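Local coordinates for protein probable transcriptional regulator (Pseudomonas aeruginosa PAO1, PDB 2GEN) that probably binds regulatory DNA through a helix-turn-helix motif and controls transcription as a dimeric member of the TetR family, at residues 85-96 with 177-188. Sequence-based numbering, arbitrary orientation.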
ATOM      1  N   ARG A  85      17.293   9.605   4.323  1.00 14.49           N
ATOM      2  CA  ARG A  85      16.225  10.425   4.988  1.00 15.37           C
ATOM      3  C   ARG A  85      15.390  11.158   3.955  1.00 15.81           C
ATOM      4  O   ARG A  85      14.189  11.278   4.127  1.00 15.48           O
ATOM      5  CB  ARG A  85      16.816  11.430   5.947  1.00 16.27           C
ATOM      6  CG  ARG A  85      17.395  10.840   7.273  1.00 16.26           C
ATOM      7  CD  ARG A  85      18.159  11.924   8.028  1.00 18.64           C
ATOM      8  NE  ARG A  85      17.257  13.017   8.396  1.00 21.12           N
ATOM      9  CZ  ARG A  85      16.465  13.026   9.479  1.00 22.28           C
ATOM     10  NH1 ARG A  85      16.493  12.045  10.387  1.00 20.33           N
ATOM     11  NH2 ARG A  85      15.659  14.077   9.681  1.00 22.23           N
ATOM     12  N   LEU A  86      16.025  11.694   2.906  1.00 14.60           N
ATOM     13  CA  LEU A  86      15.373  12.442   1.836  1.00 14.63           C
ATOM     14  C   LEU A  86      14.273  11.651   1.172  1.00 14.82           C
ATOM     15  O   LEU A  86      13.236  12.208   0.841  1.00 14.65           O
ATOM     16  CB  LEU A  86      16.447  12.912   0.817  1.00 14.69           C
ATOM     17  CG  LEU A  86      15.847  13.698  -0.350  1.00 17.83           C
ATOM     18  CD1 LEU A  86      15.465  15.105   0.119  1.00 19.14           C
ATOM     19  CD2 LEU A  86      16.911  13.718  -1.446  1.00 18.30           C
ATOM     20  N   LEU A  87      14.493  10.341   0.912  1.00 12.77           N
ATOM     21  CA  LEU A  87      13.438   9.526   0.309  1.00 15.19           C
ATOM     22  C   LEU A  87      12.181   9.550   1.182  1.00 14.65           C
ATOM     23  O   LEU A  87      11.084   9.581   0.656  1.00 17.44           O
ATOM     24  CB  LEU A  87      13.919   8.087   0.162  1.00 14.36           C
ATOM     25  CG  LEU A  87      15.093   7.924  -0.847  1.00 19.36           C
ATOM     26  CD1 LEU A  87      15.772   6.549  -0.705  1.00 19.21           C
ATOM     27  CD2 LEU A  87      14.593   8.085  -2.276  1.00 24.22           C
ATOM     28  N   VAL A  88      12.383   9.559   2.491  1.00 14.96           N
ATOM     29  CA  VAL A  88      11.253   9.512   3.429  1.00 15.68           C
ATOM     30  C   VAL A  88      10.632  10.880   3.658  1.00 15.11           C
ATOM     31  O   VAL A  88       9.419  11.029   3.469  1.00 14.11           O
ATOM     32  CB  VAL A  88      11.674   8.922   4.758  1.00 15.65           C
ATOM     33  CG1 VAL A  88      10.476   8.953   5.836  1.00 17.31           C
ATOM     34  CG2 VAL A  88      12.100   7.436   4.540  1.00 17.36           C
ATOM     35  N   THR A  89      11.455  11.862   4.041  1.00 14.27           N
ATOM     36  CA  THR A  89      10.829  13.226   4.307  1.00 14.97           C
ATOM     37  C   THR A  89      10.152  13.789   3.057  1.00 15.85           C
ATOM     38  O   THR A  89       9.157  14.482   3.182  1.00 17.66           O
ATOM     39  CB  THR A  89      11.847  14.224   4.845  1.00 16.26           C
ATOM     40  OG1 THR A  89      12.858  14.448   3.852  1.00 15.56           O
ATOM     41  CG2 THR A  89      12.503  13.676   6.094  1.00 16.21           C
ATOM     42  N   SER A  90      10.686  13.547   1.850  1.00 14.13           N
ATOM     43  CA  SER A  90      10.072  14.065   0.637  1.00 15.88           C
ATOM     44  C   SER A  90       8.664  13.510   0.447  1.00 16.62           C
ATOM     45  O   SER A  90       7.739  14.238   0.071  1.00 15.99           O
ATOM     46  CB  SER A  90      10.952  13.813  -0.601  1.00 15.12           C
ATOM     47  OG  SER A  90      12.164  14.500  -0.461  1.00 16.93           O
ATOM     48  N   TYR A  91       8.498  12.213   0.738  1.00 15.99           N
ATOM     49  CA  TYR A  91       7.207  11.600   0.555  1.00 17.33           C
ATOM     50  C   TYR A  91       6.207  12.109   1.601  1.00 16.86           C
ATOM     51  O   TYR A  91       5.116  12.555   1.238  1.00 18.14           O
ATOM     52  CB  TYR A  91       7.330  10.068   0.602  1.00 17.22           C
ATOM     53  CG  TYR A  91       5.993   9.464   0.418  1.00 18.38           C
ATOM     54  CD1 TYR A  91       5.343   9.555  -0.832  1.00 21.61           C
ATOM     55  CD2 TYR A  91       5.325   8.852   1.487  1.00 19.32           C
ATOM     56  CE1 TYR A  91       4.052   9.006  -1.009  1.00 24.59           C
ATOM     57  CE2 TYR A  91       4.050   8.309   1.319  1.00 21.28           C
ATOM     58  CZ  TYR A  91       3.434   8.382   0.088  1.00 22.85           C
ATOM     59  OH  TYR A  91       2.162   7.874  -0.075  1.00 27.14           O
ATOM     60  N   ILE A  92       6.614  12.120   2.861  1.00 16.50           N
ATOM     61  CA  ILE A  92       5.726  12.502   3.966  1.00 15.71           C
ATOM     62  C   ILE A  92       5.320  13.974   3.750  1.00 16.24           C
ATOM     63  O   ILE A  92       4.144  14.296   3.761  1.00 17.17           O
ATOM     64  CB  ILE A  92       6.409  12.270   5.326  1.00 16.96           C
ATOM     65  CG1 ILE A  92       6.533  10.753   5.586  1.00 16.59           C
ATOM     66  CG2 ILE A  92       5.604  13.018   6.458  1.00 17.01           C
ATOM     67  CD1 ILE A  92       5.224  10.038   5.680  1.00 27.78           C
ATOM     68  N   ASP A  93       6.304  14.817   3.477  1.00 16.02           N
ATOM     69  CA  ASP A  93       6.018  16.274   3.304  1.00 16.65           C
ATOM     70  C   ASP A  93       5.083  16.503   2.138  1.00 17.91           C
ATOM     71  O   ASP A  93       4.188  17.322   2.239  1.00 19.22           O
ATOM     72  CB  ASP A  93       7.303  17.036   3.111  1.00 17.18           C
ATOM     73  CG  ASP A  93       8.145  17.059   4.374  1.00 16.47           C
ATOM     74  OD1 ASP A  93       7.631  16.640   5.460  1.00 20.47           O
ATOM     75  OD2 ASP A  93       9.316  17.516   4.323  1.00 18.64           O
ATOM     76  N   TRP A  94       5.318  15.806   1.009  1.00 17.21           N
ATOM     77  CA  TRP A  94       4.485  15.953  -0.165  1.00 17.73           C
ATOM     78  C   TRP A  94       3.022  15.512   0.137  1.00 18.76           C
ATOM     79  O   TRP A  94       2.051  16.204  -0.246  1.00 19.64           O
ATOM     80  CB  TRP A  94       5.083  15.195  -1.371  1.00 18.41           C
ATOM     81  CG  TRP A  94       4.291  15.489  -2.635  1.00 19.41           C
ATOM     82  CD1 TRP A  94       4.490  16.541  -3.540  1.00 22.74           C
ATOM     83  CD2 TRP A  94       3.170  14.765  -3.104  1.00 21.33           C
ATOM     84  NE1 TRP A  94       3.540  16.468  -4.546  1.00 23.97           N
ATOM     85  CE2 TRP A  94       2.728  15.391  -4.307  1.00 21.66           C
ATOM     86  CE3 TRP A  94       2.490  13.629  -2.642  1.00 23.53           C
ATOM     87  CZ2 TRP A  94       1.618  14.909  -5.038  1.00 21.59           C
ATOM     88  CZ3 TRP A  94       1.395  13.144  -3.390  1.00 24.67           C
ATOM     89  CH2 TRP A  94       0.987  13.798  -4.559  1.00 21.17           C
ATOM     90  N   VAL A  95       2.873  14.401   0.869  1.00 17.46           N
ATOM     91  CA  VAL A  95       1.534  13.917   1.226  1.00 18.78           C
ATOM     92  C   VAL A  95       0.845  14.941   2.152  1.00 19.92           C
ATOM     93  O   VAL A  95      -0.327  15.258   1.938  1.00 21.20           O
ATOM     94  CB  VAL A  95       1.619  12.562   1.903  1.00 18.60           C
ATOM     95  CG1 VAL A  95       0.280  12.202   2.610  1.00 20.24           C
ATOM     96  CG2 VAL A  95       2.080  11.503   0.869  1.00 18.86           C
ATOM     97  N   VAL A  96       1.567  15.431   3.152  1.00 20.16           N
ATOM     98  CA  VAL A  96       0.959  16.371   4.143  1.00 20.90           C
ATOM     99  C   VAL A  96       0.461  17.656   3.415  1.00 21.15           C
ATOM    100  O   VAL A  96      -0.595  18.198   3.762  1.00 21.39           O
ATOM    101  CB  VAL A  96       1.922  16.704   5.295  1.00 21.12           C
ATOM    102  CG1 VAL A  96       1.371  17.910   6.123  1.00 22.99           C
ATOM    103  CG2 VAL A  96       2.104  15.479   6.190  1.00 21.31           C
ATOM    104  N   LEU A 177       0.173  12.491  10.652  1.00 32.20           N
ATOM    105  CA  LEU A 177       1.294  12.085   9.762  1.00 31.27           C
ATOM    106  C   LEU A 177       2.551  12.951   9.908  1.00 30.55           C
ATOM    107  O   LEU A 177       3.641  12.377  10.026  1.00 29.61           O
ATOM    108  CB  LEU A 177       0.869  11.985   8.284  1.00 32.09           C
ATOM    109  CG  LEU A 177       1.906  11.359   7.329  1.00 31.56           C
ATOM    110  CD1 LEU A 177       2.270   9.921   7.720  1.00 33.33           C
ATOM    111  CD2 LEU A 177       1.435  11.408   5.876  1.00 29.58           C
ATOM    112  N   ALA A 178       2.419  14.293   9.940  1.00 29.95           N
ATOM    113  CA  ALA A 178       3.565  15.183  10.147  1.00 29.50           C
ATOM    114  C   ALA A 178       4.282  14.906  11.458  1.00 28.80           C
ATOM    115  O   ALA A 178       5.488  15.071  11.529  1.00 29.78           O
ATOM    116  CB  ALA A 178       3.158  16.683  10.070  1.00 30.20           C
ATOM    117  N   ASP A 179       3.555  14.451  12.494  1.00 28.09           N
ATOM    118  CA  ASP A 179       4.184  14.176  13.789  1.00 28.38           C
ATOM    119  C   ASP A 179       5.017  12.892  13.764  1.00 27.35           C
ATOM    120  O   ASP A 179       5.688  12.594  14.727  1.00 28.42           O
ATOM    121  CB  ASP A 179       3.141  14.048  14.931  1.00 28.35           C
ATOM    122  CG  ASP A 179       2.627  15.397  15.453  1.00 32.54           C
ATOM    123  OD1 ASP A 179       3.262  16.443  15.187  1.00 34.07           O
ATOM    124  OD2 ASP A 179       1.564  15.379  16.157  1.00 34.14           O
ATOM    125  N   CYS A 180       4.954  12.111  12.683  1.00 26.20           N
ATOM    126  CA  CYS A 180       5.777  10.896  12.609  1.00 24.68           C
ATOM    127  C   CYS A 180       6.911  11.065  11.588  1.00 23.48           C
ATOM    128  O   CYS A 180       7.641  10.121  11.331  1.00 22.71           O
ATOM    129  CB  CYS A 180       4.938   9.713  12.175  1.00 25.36           C
ATOM    130  SG  CYS A 180       3.583   9.375  13.347  1.00 30.11           S
ATOM    131  N   ARG A 181       7.064  12.259  11.048  1.00 22.81           N
ATOM    132  CA  ARG A 181       8.093  12.488  10.013  1.00 22.22           C
ATOM    133  C   ARG A 181       9.506  12.136  10.492  1.00 23.07           C
ATOM    134  O   ARG A 181      10.214  11.347   9.815  1.00 22.25           O
ATOM    135  CB  ARG A 181       8.034  13.946   9.505  1.00 21.60           C
ATOM    136  CG  ARG A 181       9.183  14.322   8.561  1.00 19.52           C
ATOM    137  CD  ARG A 181       9.144  15.818   8.490  1.00 21.56           C
ATOM    138  NE  ARG A 181       9.774  16.406   7.327  1.00 17.86           N
ATOM    139  CZ  ARG A 181      11.008  16.896   7.314  1.00 17.66           C
ATOM    140  NH1 ARG A 181      11.844  16.795   8.382  1.00 20.67           N
ATOM    141  NH2 ARG A 181      11.433  17.485   6.223  1.00 16.55           N
ATOM    142  N   GLU A 182       9.941  12.691  11.627  1.00 22.96           N
ATOM    143  CA  GLU A 182      11.316  12.442  12.134  1.00 22.64           C
ATOM    144  C   GLU A 182      11.501  10.967  12.490  1.00 22.04           C
ATOM    145  O   GLU A 182      12.512  10.349  12.110  1.00 21.91           O
ATOM    146  CB  GLU A 182      11.712  13.363  13.321  1.00 23.22           C
ATOM    147  CG  GLU A 182      13.160  13.103  13.849  1.00 23.12           C
ATOM    148  CD  GLU A 182      14.222  13.408  12.789  1.00 24.90           C
ATOM    149  OE1 GLU A 182      13.912  14.189  11.844  1.00 22.81           O
ATOM    150  OE2 GLU A 182      15.349  12.874  12.906  1.00 24.66           O
ATOM    151  N   LEU A 183      10.522  10.382  13.180  1.00 20.00           N
ATOM    152  CA  LEU A 183      10.621   8.982  13.525  1.00 20.74           C
ATOM    153  C   LEU A 183      10.827   8.099  12.279  1.00 20.20           C
ATOM    154  O   LEU A 183      11.766   7.275  12.285  1.00 19.27           O
ATOM    155  CB  LEU A 183       9.354   8.563  14.245  1.00 20.89           C
ATOM    156  CG  LEU A 183       9.340   7.126  14.700  1.00 25.18           C
ATOM    157  CD1 LEU A 183      10.427   6.883  15.747  1.00 29.52           C
ATOM    158  CD2 LEU A 183       7.935   6.852  15.208  1.00 29.49           C
ATOM    159  N   LEU A 184      10.002   8.296  11.247  1.00 18.28           N
ATOM    160  CA  LEU A 184      10.058   7.406  10.059  1.00 18.77           C
ATOM    161  C   LEU A 184      11.395   7.620   9.309  1.00 18.81           C
ATOM    162  O   LEU A 184      12.018   6.664   8.847  1.00 17.97           O
ATOM    163  CB  LEU A 184       8.850   7.614   9.156  1.00 18.82           C
ATOM    164  CG  LEU A 184       7.521   7.061   9.745  1.00 20.61           C
ATOM    165  CD1 LEU A 184       6.377   7.028   8.783  1.00 27.91           C
ATOM    166  CD2 LEU A 184       7.712   5.658  10.357  1.00 22.72           C
ATOM    167  N   ALA A 185      11.866   8.871   9.249  1.00 18.32           N
ATOM    168  CA  ALA A 185      13.179   9.147   8.609  1.00 17.66           C
ATOM    169  C   ALA A 185      14.298   8.440   9.381  1.00 18.91           C
ATOM    170  O   ALA A 185      15.180   7.822   8.787  1.00 18.28           O
ATOM    171  CB  ALA A 185      13.452  10.650   8.564  1.00 19.06           C
ATOM    172  N   GLN A 186      14.268   8.582  10.713  1.00 17.28           N
ATOM    173  CA  GLN A 186      15.284   7.993  11.570  1.00 18.57           C
ATOM    174  C   GLN A 186      15.267   6.467  11.468  1.00 17.95           C
ATOM    175  O   GLN A 186      16.312   5.829  11.342  1.00 17.45           O
ATOM    176  CB  GLN A 186      15.035   8.385  13.022  1.00 18.35           C
ATOM    177  CG  GLN A 186      16.161   7.854  13.874  1.00 22.42           C
ATOM    178  CD  GLN A 186      17.490   8.498  13.573  1.00 28.31           C
ATOM    179  OE1 GLN A 186      17.579   9.732  13.449  1.00 29.16           O
ATOM    180  NE2 GLN A 186      18.541   7.666  13.413  1.00 30.91           N
ATOM    181  N   VAL A 187      14.078   5.870  11.512  1.00 18.15           N
ATOM    182  CA  VAL A 187      13.957   4.441  11.416  1.00 18.83           C
ATOM    183  C   VAL A 187      14.440   3.941  10.061  1.00 17.32           C
ATOM    184  O   VAL A 187      15.092   2.914  10.006  1.00 19.03           O
ATOM    185  CB  VAL A 187      12.558   3.987  11.605  1.00 18.84           C
ATOM    186  CG1 VAL A 187      12.431   2.506  11.195  1.00 20.36           C
ATOM    187  CG2 VAL A 187      12.108   4.246  13.116  1.00 19.52           C
ATOM    188  N   ALA A 188      14.144   4.671   8.990  1.00 17.67           N
ATOM    189  CA  ALA A 188      14.589   4.225   7.633  1.00 17.16           C
ATOM    190  C   ALA A 188      16.129   4.114   7.663  1.00 17.28           C
ATOM    191  O   ALA A 188      16.705   3.100   7.206  1.00 18.47           O
ATOM    192  CB  ALA A 188      14.136   5.245   6.571  1.00 18.17           C
TER
HETATM  193  O   HOH W   1      18.502  10.088  10.924  1.00 26.94           O
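Thr89 lays its CB over one face of the Arg181 guanidinium, 3.5 Å above the plane toward the rim, while the Asp93 carboxylate meets that group at its edge. The two planes are only 9° apart. The grip is side-on: Arg181 NE gives to Asp93 OD1 at 2.9 Å and NH2 to OD2 at 2.8 Å, both on syn lone pairs. Arg181 reaches this far because its chain runs extended from CG to NE. The Arg85 guanidinium has the methyl of Ala185 over one face and Glu182 at its edge, held end-on. Its NH2 points almost straight at Glu182 OE1 (2.8 Å, 176°); NH1 meets OE2 from 35° outside the carboxylate plane, and a water joins NH1 to Gln186 OE1, whose NE2 bonds to Asp190. Bends at chi3 of Arg85 and chi2 of Glu182 bring these ends together. Beneath the charged pairs, Val88 sets CG1 against the Leu184-Ala185 backbone and CG2 on Ala188 CB (3.6 Å). Farther along, Leu177 splits its methyls, CD1 against Ile92 CD1 and CD2 against Val95 CG1. Segments 85-96 and 181-188 run nearly antiparallel in the C-terminal helical domain, and Leu184 also touches Val156 of the second subunit. Each arginine pairs with an acid on the opposite helix, so reciprocal two-bond salt bridges fix both guanidinium orientations and probably offset the arginines' like charges.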